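Local coordinates for protein adenylation domain (Streptomyces sp., PDB 5N9X) that is an adenylation domain of the ANL superfamily of AMP-binding enzymes and binds adenosine-5'-triphosphate and threonine, at residues 448-453 against 508-513; 462-467 against 499-504. All coordinates share one frame; numbering follows the deposited sequence.

Contacts 1 and 2 show a small sheet built from within by strand pairing and packed on its flank by the chain that leaves it. Contact 2 pairs strand 463-470 with strand 501-505, while contact 1 sets the chain beyond 501-505 against strand 450-457, on the other flank of 463-470. Their centres lie about 16 Å apart, and they touch where V453 CG1 packs 3.6 Å from L465 CD2. Contact 1 is the one nearer the ligands: the side chain of R510 is about 12 Å from adenosine-5'-triphosphate and about 12 Å from threonine, and the chain runs on from N513 to K515 of the threonine pocket. Contact 2 lies farther out, its centre about 29 Å from the centre of the chain.

Contact 1 of 2, residues 448-453 against 508-513; sequences VVDAVV and LPRTIN
L508 makes a mainly apolar contact with D450 and V452, seating the loop after strand 501-505 against strand 450-457. One methyl does nearly all the touching: L508 CD1 lies 3.5 Å from V452 CG2 and 3.9 Å from D450 CB. With CG turned away from its own carbonyl carbon (chi1 -68°), L508 sends CD1 across the D450 side chain at about a right angle. D450 and V452, two residues apart, send their side chains out on the same side, whereas A451 between them turns back onto V442 of helix 435-443. The strand is an outermost member of the three-stranded sheet in the C-terminal domain of this ANL-type protein, and helix 518-528 packs nearby, R518 touching V452. At the more open border, D450 OD2 faces the edge of the R510 guanidinium, but 4.0 Å from NH2 is too long for a salt bridge and the two planes are 53° apart; any attraction there is probably loose. D450 OD1 is committed instead to a salt bridge with R443 and accepts a weak bond from A451 N. Farther along, T511 OG1 donates to N513 OD1 at 2.8 Å, and the backbone N of K515, a residue of the threonine pocket, uses the same oxygen, giving this turn two bonds on one acceptor.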
loop_
_atom_site.group_PDB
_atom_site.type_symbol
_atom_site.label_atom_id
_atom_site.label_comp_id
_atom_site.label_asym_id
_atom_site.label_seq_id
_atom_site.Cartn_x
_atom_site.Cartn_y
_atom_site.Cartn_z
ATOM N N VAL A 448 -12.071 -9.051 -20.895
ATOM C CA VAL A 448 -12.191 -8.951 -19.454
ATOM C C VAL A 448 -10.993 -8.260 -18.818
ATOM O O VAL A 448 -9.883 -8.787 -18.875
ATOM C CB VAL A 448 -12.332 -10.335 -18.795
ATOM C CG1 VAL A 448 -12.359 -10.177 -17.277
ATOM C CG2 VAL A 448 -13.581 -11.034 -19.289
ATOM N N VAL A 449 -11.217 -7.099 -18.201
ATOM C CA VAL A 449 -10.172 -6.447 -17.407
ATOM C C VAL A 449 -9.898 -7.192 -16.099
ATOM O O VAL A 449 -8.792 -7.669 -15.884
ATOM C CB VAL A 449 -10.522 -4.967 -17.072
ATOM C CG1 VAL A 449 -9.266 -4.212 -16.651
ATOM C CG2 VAL A 449 -11.126 -4.271 -18.274
ATOM N N ASP A 450 -10.896 -7.295 -15.227
ATOM C CA ASP A 450 -10.640 -7.790 -13.878
ATOM C C ASP A 450 -11.664 -8.800 -13.387
ATOM O O ASP A 450 -12.824 -8.769 -13.797
ATOM C CB ASP A 450 -10.590 -6.613 -12.902
ATOM C CG ASP A 450 -9.493 -6.755 -11.877
ATOM O OD1 ASP A 450 -9.189 -7.899 -11.452
ATOM O OD2 ASP A 450 -8.918 -5.707 -11.509
ATOM N N ALA A 451 -11.242 -9.672 -12.478
ATOM C CA ALA A 451 -12.138 -10.679 -11.914
ATOM C C ALA A 451 -11.905 -10.915 -10.414
ATOM O O ALA A 451 -10.782 -10.855 -9.939
ATOM C CB ALA A 451 -11.983 -11.987 -12.679
ATOM N N VAL A 452 -12.982 -11.196 -9.683
ATOM C CA VAL A 452 -12.910 -11.640 -8.290
ATOM C C VAL A 452 -13.676 -12.953 -8.161
ATOM O O VAL A 452 -14.865 -13.010 -8.484
ATOM C CB VAL A 452 -13.505 -10.600 -7.328
ATOM C CG1 VAL A 452 -13.567 -11.136 -5.888
ATOM C CG2 VAL A 452 -12.725 -9.313 -7.401
ATOM N N VAL A 453 -12.999 -14.005 -7.714
ATOM C CA VAL A 453 -13.637 -15.307 -7.607
ATOM C C VAL A 453 -13.640 -15.738 -6.151
ATOM O O VAL A 453 -12.598 -15.686 -5.493
ATOM C CB VAL A 453 -12.920 -16.385 -8.460
ATOM C CG1 VAL A 453 -13.586 -17.747 -8.273
ATOM C CG2 VAL A 453 -12.897 -15.999 -9.927
ATOM N N LEU A 508 -15.216 -2.920 -10.278
ATOM C CA LEU A 508 -15.171 -3.614 -9.001
ATOM C C LEU A 508 -15.105 -2.553 -7.904
ATOM O O LEU A 508 -14.473 -1.510 -8.094
ATOM C CB LEU A 508 -13.967 -4.553 -8.924
ATOM C CG LEU A 508 -13.979 -5.783 -9.837
ATOM C CD1 LEU A 508 -12.732 -6.623 -9.654
ATOM C CD2 LEU A 508 -15.234 -6.628 -9.650
ATOM N N PRO A 509 -15.770 -2.803 -6.760
ATOM C CA PRO A 509 -15.658 -1.895 -5.616
ATOM C C PRO A 509 -14.244 -1.888 -5.071
ATOM O O PRO A 509 -13.583 -2.926 -5.138
ATOM C CB PRO A 509 -16.645 -2.482 -4.600
ATOM C CG PRO A 509 -16.741 -3.919 -4.961
ATOM C CD PRO A 509 -16.674 -3.931 -6.465
ATOM N N ARG A 510 -13.810 -0.748 -4.529
ATOM C CA ARG A 510 -12.412 -0.509 -4.183
ATOM C C ARG A 510 -12.250 -0.003 -2.759
ATOM O O ARG A 510 -12.905 0.970 -2.384
ATOM C CB ARG A 510 -11.813 0.542 -5.121
ATOM C CG ARG A 510 -11.828 0.240 -6.598
ATOM C CD ARG A 510 -10.849 -0.822 -7.022
ATOM N NE ARG A 510 -10.969 -1.058 -8.455
ATOM C CZ ARG A 510 -10.374 -2.051 -9.098
ATOM N NH1 ARG A 510 -9.572 -2.875 -8.442
ATOM N NH2 ARG A 510 -10.558 -2.207 -10.398
ATOM N N THR A 511 -11.365 -0.641 -1.983
ATOM C CA THR A 511 -10.871 -0.064 -0.732
ATOM C C THR A 511 -9.925 1.106 -1.082
ATOM O O THR A 511 -9.477 1.217 -2.223
ATOM C CB THR A 511 -10.150 -1.112 0.152
ATOM O OG1 THR A 511 -9.379 -1.981 -0.671
ATOM C CG2 THR A 511 -11.155 -1.960 0.931
ATOM N N ILE A 512 -9.636 1.982 -0.121
ATOM C CA ILE A 512 -8.967 3.252 -0.428
ATOM C C ILE A 512 -7.532 3.098 -0.955
ATOM O O ILE A 512 -6.981 4.043 -1.520
ATOM C CB ILE A 512 -8.945 4.184 0.806
ATOM C CG1 ILE A 512 -8.294 3.487 1.978
ATOM C CG2 ILE A 512 -10.345 4.648 1.171
ATOM C CD1 ILE A 512 -8.407 4.260 3.264
ATOM N N ASN A 513 -6.942 1.918 -0.774
ATOM C CA ASN A 513 -5.645 1.592 -1.355
ATOM C C ASN A 513 -5.728 1.172 -2.827
ATOM O O ASN A 513 -4.753 0.659 -3.387
ATOM C CB ASN A 513 -4.971 0.465 -0.559
ATOM C CG ASN A 513 -5.752 -0.863 -0.601
ATOM O OD1 ASN A 513 -6.794 -0.982 -1.257
ATOM N ND2 ASN A 513 -5.239 -1.863 0.114
#

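Contact 2 of 2, residues 462-467 against 499-504; sequences DSRLVC and PSQYLA
R464 and S500 meet through a short, fairly bent hydrogen bond, NH1 to OG at 2.6 Å with 147° at the hydrogen, and OG lies almost in the guanidinium plane. The other edge of R464 faces D462: NE and NH2 both grip D462 OD2 from its syn side, tilted to one face of the carboxylate, in a salt bridge with NE at 3.0 Å. A water accepts from R464 NH2 and donates to Q501 OE1, linking the nearly coplanar guanidinium and amide. Bonds on three sides should thus fix the rotation of the guanidinium.

Inward, the backbones pair as parallel strands. C467 supplies both ends of the regular pattern, its N donating to Q501 O at 2.8 Å and its O accepting from L503 N at 2.7 Å, which brackets Y502. At the entry to the pairing, L465 O accepts from S500 N, though the modelled separation is short enough to be doubtful, and weakly from Q501 N.

Side chains then sort onto the two faces. V466 and Q501 lie alongside each other, V466 CG2 4.1 Å from Q501 CB. On the reverse face C467 CB meets Y502 CD2 at 3.7 Å, and it also touches P499 CB of the preceding loop at 3.9 Å. Pointing SG away from the backbone N (chi1 171°) carries C467 SG obliquely past the Y502 ring, 5.1 Å from the ring centroid, in a sulfur-aromatic contact.

Strands 463-470 and 501-505, joined through helix 482-492, make a beta-alpha-beta crossover. That helix receives Y502 on its A482, L485, R486 and V489, while F525 of helix 518-528 covers V466, Q501 and L503; strand 450-457 runs antiparallel along the far edge of 463-470.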
loop_
_atom_site.group_PDB
_atom_site.type_symbol
_atom_site.label_atom_id
_atom_site.label_comp_id
_atom_site.label_asym_id
_atom_site.label_seq_id
_atom_site.Cartn_x
_atom_site.Cartn_y
_atom_site.Cartn_z
ATOM N N ASP A 462 -25.792 -24.717 0.826
ATOM C CA ASP A 462 -25.319 -24.481 -0.535
ATOM C C ASP A 462 -24.118 -23.537 -0.572
ATOM O O ASP A 462 -24.278 -22.320 -0.462
ATOM C CB ASP A 462 -26.466 -23.909 -1.379
ATOM C CG ASP A 462 -26.161 -23.888 -2.873
ATOM O OD1 ASP A 462 -25.211 -24.576 -3.319
ATOM O OD2 ASP A 462 -26.906 -23.187 -3.604
ATOM N N SER A 463 -22.919 -24.092 -0.718
ATOM C CA SER A 463 -21.723 -23.276 -0.933
ATOM C C SER A 463 -21.180 -23.462 -2.348
ATOM O O SER A 463 -20.789 -24.569 -2.725
ATOM C CB SER A 463 -20.636 -23.615 0.094
ATOM O OG SER A 463 -20.746 -22.805 1.250
ATOM N N ARG A 464 -21.146 -22.383 -3.132
ATOM C CA ARG A 464 -20.660 -22.484 -4.513
ATOM C C ARG A 464 -19.692 -21.381 -4.953
ATOM O O ARG A 464 -19.726 -20.240 -4.458
ATOM C CB ARG A 464 -21.845 -22.523 -5.500
ATOM C CG ARG A 464 -22.820 -23.687 -5.335
ATOM C CD ARG A 464 -23.911 -23.685 -6.408
ATOM N NE ARG A 464 -25.059 -22.883 -5.987
ATOM C CZ ARG A 464 -25.496 -21.793 -6.618
ATOM N NH1 ARG A 464 -24.897 -21.366 -7.727
ATOM N NH2 ARG A 464 -26.543 -21.133 -6.145
ATOM N N LEU A 465 -18.834 -21.766 -5.899
ATOM C CA LEU A 465 -17.922 -20.879 -6.614
ATOM C C LEU A 465 -18.633 -19.802 -7.426
ATOM O O LEU A 465 -19.477 -20.100 -8.276
ATOM C CB LEU A 465 -17.040 -21.687 -7.555
ATOM C CG LEU A 465 -15.576 -21.859 -7.174
ATOM C CD1 LEU A 465 -14.774 -22.329 -8.374
ATOM C CD2 LEU A 465 -15.047 -20.554 -6.637
ATOM N N VAL A 466 -18.251 -18.553 -7.185
ATOM C CA VAL A 466 -18.895 -17.408 -7.811
ATOM C C VAL A 466 -17.819 -16.470 -8.368
ATOM O O VAL A 466 -16.686 -16.468 -7.889
ATOM C CB VAL A 466 -19.831 -16.705 -6.787
ATOM C CG1 VAL A 466 -20.229 -15.329 -7.226
ATOM C CG2 VAL A 466 -21.060 -17.551 -6.571
ATOM N N CYS A 467 -18.162 -15.728 -9.416
ATOM C CA CYS A 467 -17.247 -14.762 -10.006
ATOM C C CYS A 467 -17.919 -13.432 -10.294
ATOM O O CYS A 467 -19.000 -13.387 -10.882
ATOM C CB CYS A 467 -16.640 -15.303 -11.301
ATOM S SG CYS A 467 -15.694 -14.059 -12.226
ATOM N N PRO A 499 -16.424 -21.406 -12.039
ATOM C CA PRO A 499 -17.390 -20.600 -11.279
ATOM C C PRO A 499 -18.823 -20.979 -11.614
ATOM O O PRO A 499 -19.164 -21.164 -12.780
ATOM C CB PRO A 499 -17.073 -19.161 -11.711
ATOM C CG PRO A 499 -15.637 -19.220 -12.185
ATOM C CD PRO A 499 -15.519 -20.566 -12.843
ATOM N N SER A 500 -19.644 -21.116 -10.580
ATOM C CA SER A 500 -21.023 -21.559 -10.723
ATOM C C SER A 500 -21.943 -20.430 -11.150
ATOM O O SER A 500 -22.998 -20.666 -11.728
ATOM C CB SER A 500 -21.507 -22.171 -9.404
ATOM O OG SER A 500 -22.874 -21.883 -9.194
ATOM N N GLN A 501 -21.538 -19.200 -10.852
ATOM C CA GLN A 501 -22.351 -18.026 -11.157
ATOM C C GLN A 501 -21.427 -16.861 -11.508
ATOM O O GLN A 501 -20.374 -16.699 -10.891
ATOM C CB GLN A 501 -23.280 -17.663 -9.969
ATOM C CG GLN A 501 -24.536 -16.847 -10.350
ATOM C CD GLN A 501 -25.737 -17.054 -9.393
ATOM O OE1 GLN A 501 -25.939 -18.138 -8.840
ATOM N NE2 GLN A 501 -26.527 -15.998 -9.199
ATOM N N TYR A 502 -21.806 -16.068 -12.509
ATOM C CA TYR A 502 -20.999 -14.921 -12.955
ATOM C C TYR A 502 -21.808 -13.666 -12.784
ATOM O O TYR A 502 -22.993 -13.666 -13.103
ATOM C CB TYR A 502 -20.591 -15.060 -14.429
ATOM C CG TYR A 502 -19.596 -16.151 -14.669
ATOM C CD1 TYR A 502 -20.020 -17.425 -15.012
ATOM C CD2 TYR A 502 -18.229 -15.912 -14.574
ATOM C CE1 TYR A 502 -19.125 -18.433 -15.234
ATOM C CE2 TYR A 502 -17.318 -16.929 -14.800
ATOM C CZ TYR A 502 -17.776 -18.186 -15.129
ATOM O OH TYR A 502 -16.899 -19.221 -15.356
ATOM N N LEU A 503 -21.177 -12.606 -12.289
ATOM C CA LEU A 503 -21.823 -11.300 -12.184
ATOM C C LEU A 503 -20.975 -10.244 -12.890
ATOM O O LEU A 503 -19.829 -9.987 -12.513
ATOM C CB LEU A 503 -22.052 -10.927 -10.711
ATOM C CG LEU A 503 -22.477 -9.499 -10.338
ATOM C CD1 LEU A 503 -23.921 -9.204 -10.700
ATOM C CD2 LEU A 503 -22.266 -9.235 -8.847
ATOM N N ALA A 504 -21.540 -9.632 -13.920
ATOM C CA ALA A 504 -20.854 -8.547 -14.622
ATOM C C ALA A 504 -21.066 -7.210 -13.908
ATOM O O ALA A 504 -22.200 -6.785 -13.692
ATOM C CB ALA A 504 -21.326 -8.460 -16.073
HETATM O O HOH W 1 -28.046 -19.123 -7.443
#